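Side-chain contacts in CrataBL (Crataeva tapia, PDB 4IHZ), which inhibits trypsin, probably inhibits factor Xa more strongly, and probably also acts as a lectin for glucose and N-acetylglucosamine: residues C33-I38 against S92-L97; W86-S91 against L97-G102; H125-R128 against C133-V136; G137-G142 against Y148-D153. All blocks are in the same frame, centred on the assembly; numbering follows the deposited sequence. Where two conformers were deposited one is given.

Contact 1 (C33-I38 against S92-L97); sequences CPLDLI and SIHRGL
His-94 has its CG opposite the carbonyl carbon (chi1 -62°), and this sends the imidazole out of its turn toward Leu-35 and Leu-37. Leu-35 uses a different rotation: its CG lies opposite the backbone N (chi1 -159°), which carries CD2 to the ND1 and CE1 side of the ring. Leu-35 CD2 is 3.6 Å from His-94 CE1 and equally close to ND1. The two side chains slide past each other in opposite senses. Leu-37 and His-94 point at each other from opposite directions, and Leu-37 CD1 lies 3.6 Å from His-94 NE2. Both methyl groups approach the imidazole obliquely. CE1 lies within van der Waals range of both. Ile-93, the residue before it in the chain, has its CG2 3.9 Å above the plane of the His-94 ring, offset toward the rim. The protein is a beta-trefoil, consistent with the leguminous Kunitz-type inhibitor family. Here the loop leading into strand 38-40 packs on the turn between strands 87-91 and 96-100. That turn is type I, from Ser-92 to Arg-95, and is closed by Arg-95 N to Ser-92 O at 3.0 Å. Arg-95 and Gly-96 both face Ser-91, which makes a G1 beta bulge. The positive phi of Gly-96 (149°) suits a residue without a side chain. The ring is buried, and its ND1 is hydrogen-bonded to Ser-91 OG. The bond to Ser-91 should limit rotation of the ring, with both leucine methyls on one side of its plane and Ile-93 CG2 on the other. Tyr-148 makes an edge-to-face contact with the same imidazole.

Contact 2 (W86-S91 against L97-G102); sequences WTVKSS and LVVTTG
Strands 87-91 and 97-100 run antiparallel at 138°, with Thr-87 facing Thr-100 and Lys-89 facing Val-98 as hydrogen-bonded pairs. They form a two-stranded beta hairpin of the trefoil. Each of these pairs makes two backbone bonds, for example Thr-87 N to Thr-100 O at 2.8 Å and Val-98 N to Lys-89 O at 2.8 Å. Between them, Val-88 and Val-99 form a non-hydrogen-bonded pair. On their face, Val-88 CG1 rests on Leu-97 CB at 3.7 Å. Trp-86, next to Thr-87, also reaches across. Its CE3 meets Val-99 CG1 at 3.7 Å, and its CD1 side lies near the Thr-101 methyl. The indole NE1 bonds elsewhere, to Thr-73 OG1. On the face of Thr-87, Lys-89 and Thr-100, the two threonines lie side by side and point the same way. Thr-100 OG1 donates to Thr-101 O, the carbonyl of the next residue, at 2.8 Å. Lys-89 is extended beyond CG (chi2 -177°), and its chain crosses Thr-100 at about a right angle. CG, CD and CE pass in turn over Thr-100 OG1, CE at 3.4 Å from it. The ammonium group reaches Pro-34 O directly. Two waters tie it to segment 97-102: both accept from Lys-89 NZ, one donates to Thr-101 O, and the other gives its proton to Gly-102 O at 2.8 Å.

Contact 3 (H125-R128 against C133-V136); sequences HCPR and CRDV. With SO4 (sulfate ion), chain D.
Arg-134 starts beside His-125, and its tip reaches Pro-127. Its CB lies 4.1 Å from His-125 O, the carbonyl that accepts the Arg-134 backbone N-H. From CG to NE the chain is extended. CD passes close to Pro-151 O. At the tip, Arg-134 NH1 touches Pro-127 CG at 3.7 Å, and the side chain crosses the proline at about a right angle. NH1 also packs against Leu-97 CD1. His-125 and Arg-134 are an antiparallel hydrogen-bonded pair, with His-125 N to Arg-134 O and Arg-134 N to His-125 O both at 2.8 Å. One residue further on, the segments are joined covalently. Cys-126 SG and Cys-133 SG form a disulfide of 2.1 Å with chi3 98°, a right-handed disulfide. It staples the base of the loop 127-132. Both sulfurs lie opposite their own carbonyl carbons, and Cys-133 CB is tucked 3.3 Å from His-125 O. At the loop, Arg-128 NH1 donates to sulfate O4 at 2.8 Å, in the guanidinium plane. The ion probably comes from the crystallisation liquor. The imidazole of His-125 leads away from this contact: its NE2 bonds to Gly-109 O, and its ring meets Phe-112 edge-to-face. The contact sits at the end of strand 120-125 and the start of strand 134-139, with strands 112-117 and 148-151 outermost in the same four-stranded sheet.

Contact 4 (G137-G142 against Y148-D153); sequences GIETVG and YLAPRD
Tyr-148 and Glu-139 form a hydrogen-bonded pair in the beta hairpin of strands 134-139 and 148-151, part of the trefoil. Gly-137 and Ala-150 form another, and Ile-138 lies opposite Leu-149 between them. The Tyr-148 end is tight. The tyrosine CG sits between its backbone N and carbonyl carbon (chi1 57°), which lays the ring alongside the facing strand. Glu-139 CB stands over the ring face, 4.0 Å from the centroid of Tyr-148, in a CH-pi contact. Glu-139 O also lies above the ring, offset toward its rim. At the ring edge, Tyr-148 OH donates to Val-141 O at 2.6 Å, in the carbonyl plane and on a lone pair. This bond ties the phenol to the backbone after the strand and should restrain both. On the other face of the hairpin, in one of its two conformers, Ile-138 CG1 comes near Leu-149 CD2. The Arg-152 side is looser and takes in a water. Glu-139 CG lies over one face of the guanidinium, and Val-141 CG1 meets its edge at 3.6 Å from Arg-152 NH1. The salt bridge is long, Glu-139 OE1 to Arg-152 NH1 at 3.9 Å. Each group has a firmer partner outside: Arg-154 for the carboxylate, and the His-94 and Leu-97 carbonyls for Arg-152 NH2. The water accepts from Arg-152 NH1 at 2.9 Å and donates weakly to Glu-139 OE1 at 3.4 Å.

How the contacts relate
From the N terminus, contact 1 is the first to open, and it closes a long loop of 53 residues. Contact 2 opens inside that loop and ends beyond it, so the two cross. They share Leu-97, and Asp-36 meets Thr-101 where they touch. Contact 2 closes the short turn between strands 87-91 and 96-100. Contacts 3 and 4 follow in series. Each closes a short connection, 129-132 and 143-147, and both use strand 134-139. Asp-135 N and Asp-153 OD1 link them. Contacts 2 and 4 meet where Val-99 N reaches Leu-149 O and where Arg-152 NH2 reaches Leu-97 O, which joins the two-stranded hairpin to the four-stranded sheet.

Contact 1 (C33-I38 against S92-L97)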
loop_
_atom_site.group_PDB
_atom_site.type_symbol
_atom_site.label_atom_id
_atom_site.label_comp_id
_atom_site.label_asym_id
_atom_site.label_seq_id
_atom_site.Cartn_x
_atom_site.Cartn_y
_atom_site.Cartn_z
ATOM N N CYS A 33 -7.685 0.301 6.735
ATOM C CA CYS A 33 -8.579 -0.591 6.015
ATOM C C CYS A 33 -8.189 -2.016 6.342
ATOM O O CYS A 33 -7.549 -2.682 5.530
ATOM C CB CYS A 33 -8.450 -0.379 4.515
ATOM S SG CYS A 33 -8.957 1.282 3.971
ATOM N N PRO A 34 -8.606 -2.503 7.516
ATOM C CA PRO A 34 -8.203 -3.830 7.960
ATOM C C PRO A 34 -8.754 -4.950 7.083
ATOM O O PRO A 34 -8.187 -6.036 7.101
ATOM C CB PRO A 34 -8.770 -3.937 9.379
ATOM C CG PRO A 34 -9.683 -2.800 9.535
ATOM C CD PRO A 34 -9.377 -1.766 8.532
ATOM N N LEU A 35 -9.834 -4.683 6.337
ATOM C CA LEU A 35 -10.462 -5.739 5.526
ATOM C C LEU A 35 -11.121 -5.157 4.292
ATOM O O LEU A 35 -12.343 -5.076 4.202
ATOM C CB LEU A 35 -11.471 -6.522 6.375
ATOM C CG LEU A 35 -11.755 -7.900 5.771
ATOM C CD1 LEU A 35 -10.761 -8.905 6.314
ATOM C CD2 LEU A 35 -13.176 -8.313 6.139
ATOM N N ASP A 36 -10.285 -4.783 3.334
ATOM C CA ASP A 36 -10.776 -4.085 2.155
ATOM C C ASP A 36 -11.133 -5.147 1.116
ATOM O O ASP A 36 -10.285 -5.596 0.352
ATOM C CB ASP A 36 -9.696 -3.133 1.636
ATOM C CG ASP A 36 -10.200 -2.221 0.521
ATOM O OD1 ASP A 36 -11.333 -1.688 0.633
ATOM O OD2 ASP A 36 -9.455 -2.030 -0.490
ATOM N N LEU A 37 -12.401 -5.544 1.128
ATOM C CA LEU A 37 -12.895 -6.618 0.270
ATOM C C LEU A 37 -12.901 -6.221 -1.186
ATOM O O LEU A 37 -12.869 -5.031 -1.518
ATOM C CB LEU A 37 -14.335 -6.971 0.688
ATOM C CG LEU A 37 -14.488 -7.455 2.115
ATOM C CD1 LEU A 37 -15.991 -7.490 2.344
ATOM C CD2 LEU A 37 -13.853 -8.835 2.336
ATOM N N ILE A 38 -12.996 -7.223 -2.065
ATOM C CA ILE A 38 -13.171 -6.949 -3.488
ATOM C C ILE A 38 -14.631 -7.315 -3.755
ATOM O O ILE A 38 -15.005 -8.502 -3.668
ATOM C CB ILE A 38 -12.252 -7.869 -4.349
ATOM C CG1 ILE A 38 -10.760 -7.654 -4.032
ATOM C CG2 ILE A 38 -12.535 -7.662 -5.861
ATOM C CD1 ILE A 38 -10.294 -6.238 -4.250
ATOM N N SER A 92 -14.147 -13.350 10.728
ATOM C CA SER A 92 -15.251 -14.121 11.347
ATOM C C SER A 92 -16.615 -13.573 10.895
ATOM O O SER A 92 -17.578 -14.331 10.733
ATOM C CB SER A 92 -15.137 -14.198 12.883
ATOM O OG SER A 92 -15.307 -12.921 13.468
ATOM N N ILE A 93 -16.681 -12.261 10.664
ATOM C CA ILE A 93 -17.902 -11.584 10.201
ATOM C C ILE A 93 -18.342 -12.181 8.853
ATOM O O ILE A 93 -19.526 -12.302 8.578
ATOM C CB ILE A 93 -17.666 -10.040 10.001
ATOM C CG1 ILE A 93 -17.240 -9.385 11.318
ATOM C CG2 ILE A 93 -18.916 -9.366 9.412
ATOM C CD1 ILE A 93 -18.328 -8.685 12.133
ATOM N N HIS A 94 -17.368 -12.580 8.042
ATOM C CA HIS A 94 -17.641 -13.145 6.743
ATOM C C HIS A 94 -17.532 -14.658 6.720
ATOM O O HIS A 94 -17.586 -15.270 5.655
ATOM C CB HIS A 94 -16.728 -12.467 5.687
ATOM C CG HIS A 94 -16.970 -11.002 5.576
ATOM N ND1 HIS A 94 -16.343 -10.085 6.394
ATOM C CD2 HIS A 94 -17.799 -10.289 4.775
ATOM C CE1 HIS A 94 -16.758 -8.867 6.081
ATOM N NE2 HIS A 94 -17.658 -8.967 5.116
ATOM N N ARG A 95 -17.481 -15.266 7.913
ATOM C CA ARG A 95 -17.393 -16.729 8.067
ATOM C C ARG A 95 -16.282 -17.402 7.270
ATOM O O ARG A 95 -16.478 -18.484 6.713
ATOM C CB ARG A 95 -18.713 -17.386 7.711
ATOM C CG ARG A 95 -19.850 -17.064 8.636
ATOM C CD ARG A 95 -21.046 -17.870 8.209
ATOM N NE ARG A 95 -21.019 -19.268 8.679
ATOM C CZ ARG A 95 -21.469 -20.309 7.971
ATOM N NH1 ARG A 95 -21.966 -20.128 6.743
ATOM N NH2 ARG A 95 -21.421 -21.534 8.487
ATOM N N GLY A 96 -15.123 -16.757 7.186
ATOM C CA GLY A 96 -13.942 -17.457 6.704
ATOM C C GLY A 96 -12.994 -16.545 5.972
ATOM O O GLY A 96 -12.953 -15.328 6.226
ATOM N N LEU A 97 -12.235 -17.149 5.069
ATOM C CA LEU A 97 -11.226 -16.405 4.317
ATOM C C LEU A 97 -11.922 -15.542 3.300
ATOM O O LEU A 97 -12.938 -15.917 2.727
ATOM C CB LEU A 97 -10.268 -17.351 3.578
ATOM C CG LEU A 97 -9.507 -18.401 4.414
ATOM C CD1 LEU A 97 -8.753 -19.439 3.552
ATOM C CD2 LEU A 97 -8.585 -17.753 5.423
#

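Contact 2 (W86-S91 against L97-G102)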
loop_
_atom_site.group_PDB
_atom_site.type_symbol
_atom_site.label_atom_id
_atom_site.label_comp_id
_atom_site.label_asym_id
_atom_site.label_seq_id
_atom_site.Cartn_x
_atom_site.Cartn_y
_atom_site.Cartn_z
ATOM N N TRP A 86 -3.403 -7.541 -3.777
ATOM C CA TRP A 86 -4.355 -8.510 -3.246
ATOM C C TRP A 86 -3.724 -9.570 -2.351
ATOM O O TRP A 86 -2.577 -9.980 -2.544
ATOM C CB TRP A 86 -5.052 -9.186 -4.407
ATOM C CG TRP A 86 -5.951 -8.255 -5.197
ATOM C CD1 TRP A 86 -5.890 -6.854 -5.305
ATOM C CD2 TRP A 86 -7.085 -8.659 -5.974
ATOM N NE1 TRP A 86 -6.952 -6.402 -6.098
ATOM C CE2 TRP A 86 -7.658 -7.496 -6.532
ATOM C CE3 TRP A 86 -7.663 -9.920 -6.264
ATOM C CZ2 TRP A 86 -8.818 -7.534 -7.343
ATOM C CZ3 TRP A 86 -8.786 -9.955 -7.089
ATOM C CH2 TRP A 86 -9.347 -8.774 -7.622
ATOM N N THR A 87 -4.491 -10.025 -1.376
ATOM C CA THR A 87 -4.033 -11.066 -0.471
ATOM C C THR A 87 -5.305 -11.741 0.046
ATOM O O THR A 87 -6.417 -11.505 -0.475
ATOM C CB THR A 87 -3.196 -10.466 0.685
ATOM O OG1 THR A 87 -2.688 -11.505 1.516
ATOM C CG2 THR A 87 -3.983 -9.458 1.532
ATOM N N VAL A 88 -5.154 -12.603 1.043
ATOM C CA VAL A 88 -6.311 -13.214 1.674
ATOM C C VAL A 88 -6.222 -13.027 3.167
ATOM O O VAL A 88 -5.146 -13.102 3.723
ATOM C CB VAL A 88 -6.391 -14.737 1.311
ATOM C CG1 VAL A 88 -7.324 -15.541 2.277
ATOM C CG2 VAL A 88 -6.802 -14.879 -0.137
ATOM N N LYS A 89 -7.355 -12.748 3.807
ATOM C CA LYS A 89 -7.403 -12.570 5.254
ATOM C C LYS A 89 -8.549 -13.375 5.813
ATOM O O LYS A 89 -9.500 -13.679 5.096
ATOM C CB LYS A 89 -7.577 -11.099 5.645
ATOM C CG LYS A 89 -6.407 -10.196 5.170
ATOM C CD LYS A 89 -6.587 -8.770 5.651
ATOM C CE LYS A 89 -5.479 -7.856 5.164
ATOM N NZ LYS A 89 -5.575 -6.518 5.844
ATOM N N SER A 90 -8.435 -13.734 7.085
ATOM C CA SER A 90 -9.532 -14.418 7.768
ATOM C C SER A 90 -10.490 -13.374 8.322
ATOM O O SER A 90 -10.043 -12.318 8.802
ATOM C CB SER A 90 -8.986 -15.294 8.895
ATOM O OG SER A 90 -8.294 -14.486 9.828
ATOM N N SER A 91 -11.801 -13.638 8.248
ATOM C CA SER A 91 -12.817 -12.717 8.768
ATOM C C SER A 91 -13.973 -13.476 9.416
ATOM O O SER A 91 -14.726 -14.150 8.715
ATOM C CB SER A 91 -13.404 -11.811 7.659
ATOM O OG SER A 91 -14.437 -11.024 8.228
ATOM N N LEU A 97 -12.235 -17.149 5.069
ATOM C CA LEU A 97 -11.226 -16.405 4.317
ATOM C C LEU A 97 -11.922 -15.542 3.300
ATOM O O LEU A 97 -12.938 -15.917 2.727
ATOM C CB LEU A 97 -10.268 -17.351 3.578
ATOM C CG LEU A 97 -9.507 -18.401 4.414
ATOM C CD1 LEU A 97 -8.753 -19.439 3.552
ATOM C CD2 LEU A 97 -8.585 -17.753 5.423
ATOM N N VAL A 98 -11.314 -14.390 3.060
ATOM C CA VAL A 98 -11.788 -13.409 2.064
ATOM C C VAL A 98 -10.605 -12.842 1.309
ATOM O O VAL A 98 -9.495 -12.759 1.845
ATOM C CB VAL A 98 -12.614 -12.248 2.714
ATOM C CG1 VAL A 98 -13.850 -12.796 3.393
ATOM C CG2 VAL A 98 -11.802 -11.474 3.769
ATOM N N VAL A 99 -10.849 -12.499 0.057
ATOM C CA VAL A 99 -9.834 -11.706 -0.712
ATOM C C VAL A 99 -9.875 -10.292 -0.197
ATOM O O VAL A 99 -10.947 -9.727 -0.025
ATOM C CB VAL A 99 -10.126 -11.762 -2.210
ATOM C CG1 VAL A 99 -9.081 -10.925 -2.984
ATOM C CG2 VAL A 99 -10.050 -13.197 -2.745
ATOM N N THR A 100 -8.700 -9.680 -0.005
ATOM C CA THR A 100 -8.660 -8.233 0.337
ATOM C C THR A 100 -7.524 -7.581 -0.389
ATOM O O THR A 100 -6.664 -8.260 -0.949
ATOM C CB THR A 100 -8.451 -7.958 1.823
ATOM O OG1 THR A 100 -7.100 -8.322 2.173
ATOM C CG2 THR A 100 -9.438 -8.783 2.686
ATOM N N THR A 101 -7.506 -6.255 -0.316
ATOM C CA THR A 101 -6.295 -5.578 -0.724
ATOM C C THR A 101 -5.385 -5.438 0.519
ATOM O O THR A 101 -5.647 -6.023 1.558
ATOM C CB THR A 101 -6.576 -4.187 -1.343
ATOM O OG1 THR A 101 -7.148 -3.355 -0.339
ATOM C CG2 THR A 101 -7.583 -4.289 -2.566
ATOM N N GLY A 102 -4.299 -4.683 0.412
ATOM C CA GLY A 102 -3.484 -4.420 1.575
ATOM C C GLY A 102 -2.378 -5.453 1.767
ATOM O O GLY A 102 -1.726 -5.474 2.831
HETATM O O HOH W 1 -7.364 -5.327 3.716
HETATM O O HOH W 2 -3.343 -5.021 5.124
#

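Contact 3 (H125-R128 against C133-V136)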
loop_
_atom_site.group_PDB
_atom_site.type_symbol
_atom_site.label_atom_id
_atom_site.label_comp_id
_atom_site.label_asym_id
_atom_site.label_seq_id
_atom_site.Cartn_x
_atom_site.Cartn_y
_atom_site.Cartn_z
ATOM N N HIS A 125 -6.189 -18.964 -5.022
ATOM C CA HIS A 125 -5.187 -18.385 -4.126
ATOM C C HIS A 125 -4.378 -19.555 -3.590
ATOM O O HIS A 125 -4.947 -20.589 -3.268
ATOM C CB HIS A 125 -5.845 -17.633 -2.981
ATOM C CG HIS A 125 -4.852 -17.048 -2.029
ATOM N ND1 HIS A 125 -4.592 -17.604 -0.793
ATOM C CD2 HIS A 125 -4.014 -15.992 -2.156
ATOM C CE1 HIS A 125 -3.654 -16.896 -0.185
ATOM N NE2 HIS A 125 -3.268 -15.929 -1.002
ATOM N N CYS A 126 -3.069 -19.364 -3.465
ATOM C CA CYS A 126 -2.178 -20.487 -3.158
ATOM C C CYS A 126 -1.434 -20.137 -1.905
ATOM O O CYS A 126 -0.473 -19.379 -1.948
ATOM C CB CYS A 126 -1.197 -20.726 -4.302
ATOM S SG CYS A 126 -2.036 -21.068 -5.876
ATOM N N PRO A 127 -1.892 -20.681 -0.771
ATOM C CA PRO A 127 -1.166 -20.446 0.457
ATOM C C PRO A 127 0.331 -20.788 0.268
ATOM O O PRO A 127 0.683 -21.844 -0.284
ATOM C CB PRO A 127 -1.898 -21.339 1.458
ATOM C CG PRO A 127 -3.266 -21.525 0.848
ATOM C CD PRO A 127 -2.979 -21.659 -0.591
ATOM N N ARG A 128 1.178 -19.849 0.671
ATOM C CA ARG A 128 2.636 -19.951 0.543
ATOM C C ARG A 128 3.191 -20.097 -0.887
ATOM O O ARG A 128 4.351 -20.484 -1.079
ATOM C CB ARG A 128 3.134 -21.074 1.442
ATOM C CG ARG A 128 2.571 -20.955 2.852
ATOM C CD ARG A 128 3.131 -22.062 3.715
ATOM N NE ARG A 128 2.280 -22.312 4.871
ATOM C CZ ARG A 128 1.235 -23.138 4.870
ATOM N NH1 ARG A 128 0.892 -23.816 3.773
ATOM N NH2 ARG A 128 0.540 -23.300 5.989
ATOM N N CYS A 133 -4.201 -25.157 -4.168
ATOM C CA CYS A 133 -4.670 -23.790 -4.084
ATOM C C CYS A 133 -6.176 -23.840 -3.828
ATOM O O CYS A 133 -6.817 -24.867 -4.035
ATOM C CB CYS A 133 -4.360 -23.060 -5.391
ATOM S SG CYS A 133 -2.618 -23.057 -5.881
ATOM N N ARG A 134 -6.754 -22.720 -3.397
ATOM C CA ARG A 134 -8.181 -22.652 -3.168
ATOM C C ARG A 134 -8.833 -21.808 -4.246
ATOM O O ARG A 134 -8.388 -20.703 -4.518
ATOM C CB ARG A 134 -8.467 -22.012 -1.807
ATOM C CG ARG A 134 -8.214 -22.960 -0.633
ATOM C CD ARG A 134 -8.602 -22.340 0.673
ATOM N NE ARG A 134 -8.205 -23.210 1.786
ATOM C CZ ARG A 134 -7.215 -22.962 2.647
ATOM N NH1 ARG A 134 -6.481 -21.853 2.579
ATOM N NH2 ARG A 134 -6.959 -23.864 3.600
ATOM N N ASP A 135 -9.906 -22.312 -4.828
ATOM C CA ASP A 135 -10.611 -21.578 -5.886
ATOM C C ASP A 135 -11.262 -20.328 -5.297
ATOM O O ASP A 135 -11.865 -20.359 -4.234
ATOM C CB ASP A 135 -11.700 -22.466 -6.522
ATOM C CG ASP A 135 -11.130 -23.600 -7.397
ATOM O OD1 ASP A 135 -9.916 -23.668 -7.659
ATOM O OD2 ASP A 135 -11.929 -24.444 -7.828
ATOM N N VAL A 136 -11.156 -19.224 -6.025
ATOM C CA VAL A 136 -11.796 -17.979 -5.608
ATOM C C VAL A 136 -13.175 -17.898 -6.248
ATOM O O VAL A 136 -13.335 -18.119 -7.463
ATOM C CB VAL A 136 -10.961 -16.792 -6.069
ATOM C CG1 VAL A 136 -11.738 -15.493 -5.853
ATOM C CG2 VAL A 136 -9.651 -16.773 -5.248
HETATM S S SO4 D . -1.070 -27.114 5.047
HETATM O O1 SO4 D . -1.283 -26.753 6.446
HETATM O O2 SO4 D . 0.175 -27.864 4.941
HETATM O O3 SO4 D . -2.182 -27.931 4.552
HETATM O O4 SO4 D . -0.978 -25.885 4.252
#

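Contact 4 (G137-G142 against Y148-D153)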
loop_
_atom_site.group_PDB
_atom_site.type_symbol
_atom_site.label_atom_id
_atom_site.label_comp_id
_atom_site.label_asym_id
_atom_site.label_seq_id
_atom_site.Cartn_x
_atom_site.Cartn_y
_atom_site.Cartn_z
ATOM N N GLY A 137 -14.172 -17.670 -5.403
ATOM C CA GLY A 137 -15.550 -17.559 -5.839
ATOM C C GLY A 137 -16.217 -16.370 -5.210
ATOM O O GLY A 137 -15.569 -15.532 -4.571
ATOM N N ILE A 138 -17.526 -16.270 -5.418
ATOM C CA ILE A 138 -18.301 -15.149 -4.910
ATOM C C ILE A 138 -19.100 -15.611 -3.662
ATOM O O ILE A 138 -19.718 -16.696 -3.647
ATOM C CB ILE A 138 -19.263 -14.601 -6.020
ATOM C CG1 ILE A 138 -18.529 -13.698 -7.005
ATOM C CG2 ILE A 138 -20.448 -13.858 -5.387
ATOM C CD1 ILE A 138 -19.428 -13.224 -8.179
ATOM N N GLU A 139 -19.118 -14.757 -2.640
ATOM C CA GLU A 139 -19.896 -15.037 -1.418
ATOM C C GLU A 139 -20.700 -13.837 -1.006
ATOM O O GLU A 139 -20.441 -12.744 -1.454
ATOM C CB GLU A 139 -18.975 -15.422 -0.258
ATOM C CG GLU A 139 -18.113 -16.643 -0.527
ATOM C CD GLU A 139 -18.859 -17.969 -0.391
ATOM O OE1 GLU A 139 -19.912 -18.031 0.300
ATOM O OE2 GLU A 139 -18.383 -18.972 -0.971
ATOM N N THR A 140 -21.689 -14.055 -0.145
ATOM C CA THR A 140 -22.505 -12.961 0.360
ATOM C C THR A 140 -22.565 -12.959 1.876
ATOM O O THR A 140 -22.942 -11.948 2.456
ATOM C CB THR A 140 -23.953 -13.015 -0.149
ATOM O OG1 THR A 140 -24.562 -14.228 0.297
ATOM C CG2 THR A 140 -24.028 -12.950 -1.680
ATOM N N VAL A 141 -22.210 -14.076 2.517
ATOM C CA VAL A 141 -22.399 -14.148 3.968
ATOM C C VAL A 141 -21.618 -13.043 4.698
ATOM O O VAL A 141 -20.408 -12.890 4.495
ATOM C CB VAL A 141 -22.075 -15.541 4.567
ATOM C CG1 VAL A 141 -20.652 -15.973 4.277
ATOM C CG2 VAL A 141 -22.344 -15.549 6.072
ATOM N N GLY A 142 -22.326 -12.248 5.501
ATOM C CA GLY A 142 -21.747 -11.127 6.233
ATOM C C GLY A 142 -21.456 -9.902 5.387
ATOM O O GLY A 142 -20.861 -8.932 5.870
ATOM N N TYR A 148 -18.810 -10.548 -2.444
ATOM C CA TYR A 148 -17.355 -10.334 -2.338
ATOM C C TYR A 148 -16.630 -11.586 -2.770
ATOM O O TYR A 148 -17.180 -12.685 -2.735
ATOM C CB TYR A 148 -16.970 -9.952 -0.898
ATOM C CG TYR A 148 -17.392 -10.963 0.134
ATOM C CD1 TYR A 148 -16.531 -12.011 0.472
ATOM C CD2 TYR A 148 -18.620 -10.862 0.755
ATOM C CE1 TYR A 148 -16.924 -12.964 1.425
ATOM C CE2 TYR A 148 -19.009 -11.803 1.689
ATOM C CZ TYR A 148 -18.135 -12.817 2.030
ATOM O OH TYR A 148 -18.505 -13.762 2.956
ATOM N N LEU A 149 -15.387 -11.425 -3.180
ATOM C CA LEU A 149 -14.537 -12.555 -3.590
ATOM C C LEU A 149 -13.905 -13.244 -2.377
ATOM O O LEU A 149 -13.500 -12.590 -1.428
ATOM C CB LEU A 149 -13.460 -12.077 -4.572
ATOM C CG LEU A 149 -13.933 -11.527 -5.904
ATOM C CD1 LEU A 149 -12.655 -11.193 -6.645
ATOM C CD2 LEU A 149 -14.768 -12.569 -6.676
ATOM N N ALA A 150 -13.887 -14.581 -2.409
ATOM C CA ALA A 150 -13.360 -15.369 -1.281
ATOM C C ALA A 150 -12.817 -16.692 -1.788
ATOM O O ALA A 150 -13.380 -17.304 -2.695
ATOM C CB ALA A 150 -14.443 -15.603 -0.292
ATOM N N PRO A 151 -11.727 -17.168 -1.179
ATOM C CA PRO A 151 -11.142 -18.437 -1.656
ATOM C C PRO A 151 -11.757 -19.621 -0.923
ATOM O O PRO A 151 -11.218 -20.119 0.067
ATOM C CB PRO A 151 -9.651 -18.270 -1.328
ATOM C CG PRO A 151 -9.649 -17.405 -0.092
ATOM C CD PRO A 151 -10.859 -16.478 -0.208
ATOM N N ARG A 152 -12.908 -20.071 -1.416
ATOM C CA ARG A 152 -13.641 -21.117 -0.706
ATOM C C ARG A 152 -13.959 -22.301 -1.583
ATOM O O ARG A 152 -14.981 -22.999 -1.351
ATOM C CB ARG A 152 -14.892 -20.534 -0.055
ATOM C CG ARG A 152 -14.534 -19.487 0.969
ATOM C CD ARG A 152 -15.666 -19.049 1.862
ATOM N NE ARG A 152 -15.278 -17.832 2.570
ATOM C CZ ARG A 152 -16.120 -17.027 3.207
ATOM N NH1 ARG A 152 -17.425 -17.318 3.273
ATOM N NH2 ARG A 152 -15.658 -15.929 3.787
ATOM N N ASP A 153 -13.058 -22.550 -2.540
ATOM C CA ASP A 153 -13.100 -23.722 -3.428
ATOM C C ASP A 153 -14.375 -23.960 -4.247
ATOM O O ASP A 153 -14.643 -25.095 -4.672
ATOM C CB ASP A 153 -12.642 -24.991 -2.702
ATOM C CG ASP A 153 -11.136 -25.137 -2.718
ATOM O OD1 ASP A 153 -10.514 -24.955 -3.814
ATOM O OD2 ASP A 153 -10.588 -25.425 -1.634
HETATM O O HOH W 3 -18.806 -19.803 2.980
#